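Local coordinates for BAT-2 beta-lactamase (Bacillus atrophaeus, PDB 6W5G), which probably hydrolyses the beta-lactam ring of antibiotics as a class D serine beta-lactamase, and so confers antibiotic resistance, at residues Arg147-Tyr150 and Gly151-Ile155. Sequence-based numbering, arbitrary orientation.
Sequences RISY and GNEDI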
loop_
_atom_site.group_PDB
_atom_site.type_symbol
_atom_site.label_atom_id
_atom_site.label_comp_id
_atom_site.label_asym_id
_atom_site.label_seq_id
_atom_site.Cartn_x
_atom_site.Cartn_y
_atom_site.Cartn_z
ATOM N N ARG A 147 -8.315 9.971 -12.884
ATOM C CA ARG A 147 -9.293 8.957 -13.246
ATOM C C ARG A 147 -9.645 8.073 -12.057
ATOM O O ARG A 147 -10.806 7.675 -11.892
ATOM C CB ARG A 147 -8.754 8.128 -14.401
ATOM C CG ARG A 147 -9.790 7.332 -15.087
ATOM C CD ARG A 147 -9.262 6.866 -16.413
ATOM N NE ARG A 147 -10.189 5.943 -17.026
ATOM C CZ ARG A 147 -9.856 5.143 -18.027
ATOM N NH1 ARG A 147 -8.623 5.185 -18.508
ATOM N NH2 ARG A 147 -10.753 4.324 -18.548
ATOM N N ILE A 148 -8.664 7.770 -11.202
ATOM C CA ILE A 148 -8.912 6.940 -10.030
ATOM C C ILE A 148 -9.134 7.753 -8.763
ATOM O O ILE A 148 -9.306 7.166 -7.690
ATOM C CB ILE A 148 -7.829 5.857 -9.831
ATOM C CG1 ILE A 148 -6.483 6.487 -9.454
ATOM C CG2 ILE A 148 -7.697 5.003 -11.093
ATOM C CD1 ILE A 148 -5.466 5.471 -8.903
ATOM N N SER A 149 -9.152 9.081 -8.857
ATOM C CA SER A 149 -9.421 9.969 -7.724
ATOM C C SER A 149 -8.540 9.632 -6.517
ATOM O O SER A 149 -9.023 9.326 -5.426
ATOM C CB SER A 149 -10.908 9.950 -7.344
ATOM O OG SER A 149 -11.726 10.328 -8.437
ATOM N N TYR A 150 -7.226 9.703 -6.728
ATOM C CA TYR A 150 -6.259 9.296 -5.704
ATOM C C TYR A 150 -5.852 10.506 -4.867
ATOM O O TYR A 150 -4.968 11.278 -5.248
ATOM C CB TYR A 150 -5.048 8.633 -6.348
ATOM C CG TYR A 150 -4.139 7.914 -5.368
ATOM C CD1 TYR A 150 -3.081 8.582 -4.746
ATOM C CD2 TYR A 150 -4.332 6.567 -5.065
ATOM C CE1 TYR A 150 -2.244 7.927 -3.850
ATOM C CE2 TYR A 150 -3.497 5.903 -4.173
ATOM C CZ TYR A 150 -2.456 6.588 -3.567
ATOM O OH TYR A 150 -1.614 5.942 -2.681
ATOM N N GLY A 151 -6.485 10.658 -3.710
ATOM C CA GLY A 151 -6.107 11.720 -2.795
ATOM C C GLY A 151 -6.262 13.091 -3.420
ATOM O O GLY A 151 -7.206 13.361 -4.179
ATOM N N ASN A 152 -5.320 13.977 -3.111
ATOM C CA ASN A 152 -5.355 15.325 -3.672
ATOM C C ASN A 152 -4.847 15.389 -5.109
ATOM O O ASN A 152 -4.866 16.468 -5.706
ATOM C CB ASN A 152 -4.634 16.332 -2.766
ATOM C CG ASN A 152 -3.131 16.112 -2.703
ATOM O OD1 ASN A 152 -2.593 15.226 -3.357
ATOM N ND2 ASN A 152 -2.447 16.937 -1.917
ATOM N N GLU A 153 -4.404 14.261 -5.671
ATOM C CA GLU A 153 -3.992 14.160 -7.069
ATOM C C GLU A 153 -2.824 15.077 -7.418
ATOM O O GLU A 153 -2.583 15.348 -8.594
ATOM C CB GLU A 153 -5.170 14.376 -8.032
ATOM C CG GLU A 153 -6.356 13.467 -7.761
ATOM C CD GLU A 153 -7.576 13.803 -8.603
ATOM O OE1 GLU A 153 -7.433 14.532 -9.607
ATOM O OE2 GLU A 153 -8.686 13.341 -8.253
ATOM N N ASP A 154 -2.066 15.542 -6.428
ATOM C CA ASP A 154 -1.100 16.620 -6.629
ATOM C C ASP A 154 0.282 16.027 -6.880
ATOM O O ASP A 154 0.939 15.558 -5.946
ATOM C CB ASP A 154 -1.089 17.537 -5.410
ATOM C CG ASP A 154 -0.213 18.766 -5.598
ATOM O OD1 ASP A 154 0.554 18.841 -6.577
ATOM O OD2 ASP A 154 -0.292 19.667 -4.746
ATOM N N ILE A 155 0.734 16.078 -8.135
ATOM C CA ILE A 155 2.054 15.573 -8.506
ATOM C C ILE A 155 3.058 16.698 -8.747
ATOM O O ILE A 155 4.137 16.451 -9.300
ATOM C CB ILE A 155 1.996 14.592 -9.691
ATOM C CG1 ILE A 155 1.549 15.297 -10.976
ATOM C CG2 ILE A 155 1.071 13.431 -9.361
ATOM C CD1 ILE A 155 1.625 14.418 -12.219
HETATM O O HOH W 1 -8.971 9.387 -2.781
HETATM O O HOH W 2 -10.904 12.839 -9.369
#
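E153 OE2 accepts a hydrogen bond from water 2 at 2.5 Å, and this water in turn takes one from S149 OG (OG to water 2.8 Å). The bridge spans the bend where the chain leaves helix 138-147. E153 CG sits beside its own backbone N and anti to its carbonyl carbon (chi1 -54°), and the chain runs on extended, which carries the carboxylate back alongside the chain to S149, with OE2 3.5 Å from S149 CA. The other oxygen, OE1, accepts from H146 in the last turn of the helix, so both carboxylate oxygens are held and the group's rotation is probably fixed. On the way, E153 CG lies 3.6 Å from Y150 O. That carbonyl also accepts the backbone bond from E153 N (N to O 3.1 Å), rather bent at 137° at the hydrogen, which closes a type II' beta turn from Y150 to E153. G151 takes the second position of the turn, where its positive phi suits glycine. S149, also at positive phi, ends the helix in a Schellman motif. Water 1 links S149 O to G151 N, 2.9 Å from the latter. Within the turn, N152 OD1 accepts from D154 N at 3.1 Å, the donor lying above the carboxamide plane: an Asx turn. K169 N donates to the same oxygen, and ND2 bonds to S167 O, tying the turn to the loop residues S167 and K169. With CG anti to the backbone N (chi1 -167°), the buried Y150 ring packs edge-to-face with F78 and F178. Y150, G151 and N152 form the YGN motif of class D beta-lactamases, whose tyrosine here meets F78, the residue before the carboxylated K79 of the STFK motif.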